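PDB 3ZED: Rna-directed RNA polymerase from Infectious pancreatic necrosis virus, which probably copies the viral RNA genome as an RNA-dependent RNA polymerase and occurs both free and covalently attached to the genomic RNA. Local coordinates for residues B[132-137]-B[631-636]; B[295-300]-B[449-454]. All blocks are in the same frame, centred on the assembly; numbering follows the deposited sequence.

Contact 1 of 2, residues B[132-137]-B[631-636]; sequences TFFLLE and AKHMSL
The carbonyl oxygen of Phe134, the residue that reaches across to His633, is held by two groups: the backbone N of Glu137, 3.3 Å from Phe134 O, and the side-chain amide of Asn138. Both partners follow Phe134 in the chain, while its ring leaves in another direction. With CG anti to the carbonyl carbon (chi1 -75°), that ring is carried out to the helix 625-645. The two CA atoms of Phe134 and His633 stay 9.9 Å apart, and side chains alone span the gap. Phe134 CE2 lies 3.7 Å from His633 CB, and Phe134 CZ comes within 3.9 Å of His633 CG. The pair is an offset edge-to-face stack: the edge of Phe134 turns toward the imidazole face, with the planes at 70° and the centroids 5.5 Å apart. Leu626, Thr629 and Ala630 also touch Phe134; together with His633 they have the i, i+3, i+4, i+7 spacing of a knobs-into-holes socket, here joining a helix of the palm region to one of the thumb region. His633 rests on Gln130 too, one helical turn before Phe134. Within helix 125-137, Phe133 CD2 stands 4.0 Å above the centre of the Phe134 ring and packs on one of its faces. On the thumb side, Ser635 OG bonds to Glu614 OE1, tying helix 625-645 to helix 604-621.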
loop_
_atom_site.group_PDB
_atom_site.type_symbol
_atom_site.label_atom_id
_atom_site.label_comp_id
_atom_site.label_asym_id
_atom_site.label_seq_id
_atom_site.Cartn_x
_atom_site.Cartn_y
_atom_site.Cartn_z
ATOM N N THR B 132 -7.933 21.559 29.071
ATOM C CA THR B 132 -7.755 22.842 29.772
ATOM C C THR B 132 -8.193 22.729 31.249
ATOM O O THR B 132 -7.485 23.231 32.137
ATOM C CB THR B 132 -8.533 23.967 29.074
ATOM O OG1 THR B 132 -8.193 23.971 27.698
ATOM C CG2 THR B 132 -8.256 25.337 29.687
ATOM N N PHE B 133 -9.348 22.085 31.505
ATOM C CA PHE B 133 -9.821 21.913 32.881
ATOM C C PHE B 133 -8.842 21.086 33.697
ATOM O O PHE B 133 -8.553 21.445 34.832
ATOM C CB PHE B 133 -11.219 21.265 32.966
ATOM C CG PHE B 133 -11.611 20.921 34.402
ATOM C CD1 PHE B 133 -11.731 21.918 35.370
ATOM C CD2 PHE B 133 -11.802 19.597 34.792
ATOM C CE1 PHE B 133 -12.074 21.600 36.690
ATOM C CE2 PHE B 133 -12.174 19.282 36.101
ATOM C CZ PHE B 133 -12.333 20.289 37.032
ATOM N N PHE B 134 -8.321 19.995 33.129
ATOM C CA PHE B 134 -7.419 19.163 33.903
ATOM C C PHE B 134 -6.053 19.839 34.067
ATOM O O PHE B 134 -5.397 19.585 35.080
ATOM C CB PHE B 134 -7.334 17.740 33.326
ATOM C CG PHE B 134 -8.573 16.921 33.648
ATOM C CD1 PHE B 134 -8.929 16.648 34.973
ATOM C CD2 PHE B 134 -9.377 16.413 32.630
ATOM C CE1 PHE B 134 -10.069 15.877 35.268
ATOM C CE2 PHE B 134 -10.522 15.655 32.926
ATOM C CZ PHE B 134 -10.862 15.390 34.245
ATOM N N LEU B 135 -5.655 20.764 33.141
ATOM C CA LEU B 135 -4.389 21.493 33.326
ATOM C C LEU B 135 -4.513 22.486 34.519
ATOM O O LEU B 135 -3.520 22.759 35.218
ATOM C CB LEU B 135 -3.945 22.229 32.048
ATOM C CG LEU B 135 -2.581 22.957 32.134
ATOM C CD1 LEU B 135 -1.451 22.009 31.893
ATOM C CD2 LEU B 135 -2.490 24.107 31.161
ATOM N N LEU B 136 -5.742 23.020 34.722
ATOM C CA LEU B 136 -6.100 23.922 35.814
ATOM C C LEU B 136 -5.977 23.255 37.180
ATOM O O LEU B 136 -5.769 23.952 38.173
ATOM C CB LEU B 136 -7.552 24.422 35.659
ATOM C CG LEU B 136 -7.894 25.367 34.499
ATOM C CD1 LEU B 136 -9.394 25.609 34.445
ATOM C CD2 LEU B 136 -7.124 26.686 34.583
ATOM N N GLU B 137 -6.139 21.918 37.231
ATOM C CA GLU B 137 -6.164 21.112 38.472
ATOM C C GLU B 137 -4.947 20.217 38.708
ATOM O O GLU B 137 -4.809 19.689 39.806
ATOM C CB GLU B 137 -7.402 20.187 38.460
ATOM C CG GLU B 137 -8.732 20.898 38.625
ATOM C CD GLU B 137 -9.861 19.996 39.077
ATOM O OE1 GLU B 137 -9.955 18.848 38.580
ATOM O OE2 GLU B 137 -10.675 20.456 39.910
ATOM N N ALA B 631 -8.909 12.011 28.339
ATOM C CA ALA B 631 -9.518 10.931 27.544
ATOM C C ALA B 631 -10.228 9.888 28.431
ATOM O O ALA B 631 -11.318 9.448 28.057
ATOM C CB ALA B 631 -8.485 10.248 26.657
ATOM N N LYS B 632 -9.626 9.496 29.587
ATOM C CA LYS B 632 -10.242 8.538 30.527
ATOM C C LYS B 632 -11.591 9.098 30.989
ATOM O O LYS B 632 -12.598 8.391 30.948
ATOM C CB LYS B 632 -9.327 8.240 31.740
ATOM C CG LYS B 632 -9.902 7.241 32.749
ATOM C CD LYS B 632 -8.966 7.021 33.944
ATOM C CE LYS B 632 -9.322 5.760 34.712
ATOM N NZ LYS B 632 -8.347 5.412 35.803
ATOM N N HIS B 633 -11.601 10.388 31.374
ATOM C CA HIS B 633 -12.801 11.098 31.803
ATOM C C HIS B 633 -13.872 11.064 30.708
ATOM O O HIS B 633 -15.016 10.719 30.980
ATOM C CB HIS B 633 -12.475 12.551 32.180
ATOM C CG HIS B 633 -13.693 13.334 32.560
ATOM N ND1 HIS B 633 -14.351 14.130 31.642
ATOM C CD2 HIS B 633 -14.382 13.353 33.724
ATOM C CE1 HIS B 633 -15.382 14.653 32.297
ATOM N NE2 HIS B 633 -15.446 14.203 33.543
ATOM N N MET B 634 -13.484 11.384 29.470
ATOM C CA MET B 634 -14.366 11.377 28.305
ATOM C C MET B 634 -14.921 9.980 28.043
ATOM O O MET B 634 -16.110 9.845 27.774
ATOM C CB MET B 634 -13.630 11.897 27.069
ATOM C CG MET B 634 -13.444 13.391 27.076
ATOM S SD MET B 634 -14.892 14.253 26.427
ATOM C CE MET B 634 -15.783 14.589 27.906
ATOM N N SER B 635 -14.064 8.950 28.147
ATOM C CA SER B 635 -14.426 7.553 27.924
ATOM C C SER B 635 -15.435 7.051 28.975
ATOM O O SER B 635 -16.396 6.372 28.609
ATOM C CB SER B 635 -13.179 6.680 27.930
ATOM O OG SER B 635 -13.537 5.321 28.103
ATOM N N LEU B 636 -15.223 7.388 30.261
ATOM C CA LEU B 636 -16.115 6.951 31.339
ATOM C C LEU B 636 -17.433 7.745 31.316
ATOM O O LEU B 636 -18.489 7.152 31.537
ATOM C CB LEU B 636 -15.427 7.035 32.715
ATOM C CG LEU B 636 -14.244 6.057 32.965
ATOM C CD1 LEU B 636 -13.555 6.349 34.295
ATOM C CD2 LEU B 636 -14.697 4.595 32.956
#

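Contact 2 of 2, residues B[295-300]-B[449-454]; sequences WYLSCG and PSMVVD
Met451 starts beside Ser298 and ends beside Leu297. Its CB is 4.2 Å from Ser298 CB, where the two backbones come nearest, with their CA atoms 4.3 Å apart. From CB the chain runs out extended through CG to SD (chi2 173°). There the bend at chi3, 91°, swings the terminal methyl out to Leu297 in the 3-10 turn 295-298: Met451 CE rests 3.6 Å from Leu297 CB and 3.7 Å from Leu297 O. That carbonyl is hydrogen-bonded by Thr328 OG1, and Thr328, on helix 326-340, also touches the Met451 side chain.

The main chain of Met451 makes a second meeting. Its carbonyl oxygen lies 3.3 Å from Ser298 CA in a CA-H...O contact, bent to 127° at the hydrogen. Ser298 O is close to Met451 O as well, but both are acceptors; the hydroxyl of Ser455 bonds to both, with one proton to share between them. The hydroxyl of Ser298 turns back into its own segment, Ser298 OG reaching Trp295 O at 2.8 Å in the carbonyl plane. Trp295 O takes the backbone N of Ser298 as well, so two bonds from one residue hold the turn closed.

Beyond the turn, Gly300 pairs through its backbone with Ser456 and Leu458. The buried contact thus lies where two chain segments, one leaving a 3-10 turn and the other the weakly bonded end of helix 438-452, enter the neighbouring parallel strands 299-310 and 456-459 of a mixed sheet, beside the predicted GTP-site residue Pro250.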
loop_
_atom_site.group_PDB
_atom_site.type_symbol
_atom_site.label_atom_id
_atom_site.label_comp_id
_atom_site.label_asym_id
_atom_site.label_seq_id
_atom_site.Cartn_x
_atom_site.Cartn_y
_atom_site.Cartn_z
ATOM N N TRP B 295 -9.250 0.454 -22.921
ATOM C CA TRP B 295 -8.409 1.590 -22.497
ATOM C C TRP B 295 -8.730 2.030 -21.058
ATOM O O TRP B 295 -7.819 2.382 -20.311
ATOM C CB TRP B 295 -8.557 2.801 -23.460
ATOM C CG TRP B 295 -9.899 3.493 -23.391
ATOM C CD1 TRP B 295 -10.993 3.239 -24.169
ATOM C CD2 TRP B 295 -10.306 4.501 -22.444
ATOM N NE1 TRP B 295 -12.052 4.034 -23.777
ATOM C CE2 TRP B 295 -11.670 4.782 -22.689
ATOM C CE3 TRP B 295 -9.655 5.173 -21.388
ATOM C CZ2 TRP B 295 -12.385 5.735 -21.944
ATOM C CZ3 TRP B 295 -10.372 6.088 -20.635
ATOM C CH2 TRP B 295 -11.711 6.386 -20.937
ATOM N N TYR B 296 -10.040 2.015 -20.682
ATOM C CA TYR B 296 -10.567 2.491 -19.408
ATOM C C TYR B 296 -10.069 1.664 -18.226
ATOM O O TYR B 296 -10.113 2.145 -17.091
ATOM C CB TYR B 296 -12.101 2.566 -19.451
ATOM C CG TYR B 296 -12.781 1.294 -19.900
ATOM C CD1 TYR B 296 -13.126 0.304 -18.984
ATOM C CD2 TYR B 296 -13.110 1.092 -21.235
ATOM C CE1 TYR B 296 -13.733 -0.877 -19.393
ATOM C CE2 TYR B 296 -13.734 -0.077 -21.657
ATOM C CZ TYR B 296 -14.053 -1.058 -20.731
ATOM O OH TYR B 296 -14.682 -2.212 -21.135
ATOM N N LEU B 297 -9.538 0.454 -18.491
ATOM C CA LEU B 297 -8.957 -0.397 -17.459
ATOM C C LEU B 297 -7.587 0.141 -17.007
ATOM O O LEU B 297 -7.026 -0.366 -16.032
ATOM C CB LEU B 297 -8.843 -1.856 -17.934
ATOM C CG LEU B 297 -10.150 -2.644 -18.147
ATOM C CD1 LEU B 297 -9.856 -4.109 -18.392
ATOM C CD2 LEU B 297 -11.103 -2.510 -16.963
ATOM N N SER B 298 -7.076 1.195 -17.677
ATOM C CA SER B 298 -5.806 1.832 -17.316
ATOM C C SER B 298 -6.002 3.273 -16.803
ATOM O O SER B 298 -5.019 4.004 -16.670
ATOM C CB SER B 298 -4.864 1.848 -18.511
ATOM O OG SER B 298 -5.248 2.863 -19.428
ATOM N N CYS B 299 -7.261 3.684 -16.557
ATOM C CA CYS B 299 -7.583 5.042 -16.137
ATOM C C CYS B 299 -8.215 5.024 -14.758
ATOM O O CYS B 299 -9.297 4.463 -14.573
ATOM C CB CYS B 299 -8.486 5.720 -17.168
ATOM S SG CYS B 299 -8.716 7.505 -16.916
ATOM N N GLY B 300 -7.501 5.587 -13.785
ATOM C CA GLY B 300 -7.958 5.614 -12.402
ATOM C C GLY B 300 -8.742 6.857 -12.053
ATOM O O GLY B 300 -8.428 7.946 -12.540
ATOM N N PRO B 449 2.207 -3.604 -16.208
ATOM C CA PRO B 449 2.917 -2.423 -15.696
ATOM C C PRO B 449 2.462 -1.093 -16.315
ATOM O O PRO B 449 2.431 -0.098 -15.582
ATOM C CB PRO B 449 4.383 -2.725 -16.011
ATOM C CG PRO B 449 4.463 -4.224 -16.010
ATOM C CD PRO B 449 3.172 -4.627 -16.677
ATOM N N SER B 450 2.038 -1.072 -17.610
ATOM C CA SER B 450 1.600 0.175 -18.269
ATOM C C SER B 450 0.125 0.479 -18.048
ATOM O O SER B 450 -0.357 1.539 -18.457
ATOM C CB SER B 450 1.922 0.163 -19.758
ATOM O OG SER B 450 3.284 0.504 -19.934
ATOM N N MET B 451 -0.573 -0.398 -17.356
ATOM C CA MET B 451 -1.966 -0.133 -17.039
ATOM C C MET B 451 -2.080 0.719 -15.772
ATOM O O MET B 451 -3.063 1.431 -15.612
ATOM C CB MET B 451 -2.737 -1.438 -16.890
ATOM C CG MET B 451 -3.083 -2.063 -18.233
ATOM S SD MET B 451 -3.791 -3.676 -17.926
ATOM C CE MET B 451 -5.506 -3.255 -17.827
ATOM N N VAL B 452 -1.082 0.650 -14.875
ATOM C CA VAL B 452 -1.159 1.367 -13.592
ATOM C C VAL B 452 0.075 2.280 -13.356
ATOM O O VAL B 452 0.080 3.032 -12.383
ATOM C CB VAL B 452 -1.415 0.403 -12.393
ATOM C CG1 VAL B 452 -2.744 -0.331 -12.550
ATOM C CG2 VAL B 452 -0.274 -0.585 -12.189
ATOM N N VAL B 453 1.086 2.247 -14.261
ATOM C CA VAL B 453 2.284 3.102 -14.142
ATOM C C VAL B 453 2.439 3.932 -15.415
ATOM O O VAL B 453 2.475 3.372 -16.524
ATOM C CB VAL B 453 3.597 2.343 -13.807
ATOM C CG1 VAL B 453 4.708 3.330 -13.451
ATOM C CG2 VAL B 453 3.398 1.292 -12.700
ATOM N N ASP B 454 2.536 5.288 -15.236
ATOM C CA ASP B 454 2.673 6.308 -16.288
ATOM C C ASP B 454 1.526 6.221 -17.292
ATOM O O ASP B 454 1.749 6.365 -18.499
ATOM C CB ASP B 454 4.039 6.199 -17.024
ATOM C CG ASP B 454 5.257 6.636 -16.235
ATOM O OD1 ASP B 454 5.099 7.433 -15.282
ATOM O OD2 ASP B 454 6.372 6.202 -16.583
#

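Contact 2 is nested along the chain inside the long loop that contact 1 closes: 132-137 comes first, then 295-300, 449-454 and finally 631-636. They lie about 51 Å apart, centre to centre, on opposite sides of the chain's centre, and their nearest atoms are about 39 Å from each other. They share no helix or strand. Contact 1 is a surface pairing of two helices, its centre about 37 Å from the chain's centre, between the palm and thumb regions; contact 2 is buried, its centre about 17 Å from the chain's centre, and lies wholly within the palm region. One therefore joins distant parts of the sequence at the periphery, while the other lies where two parallel strands of a mixed sheet begin inside the protein.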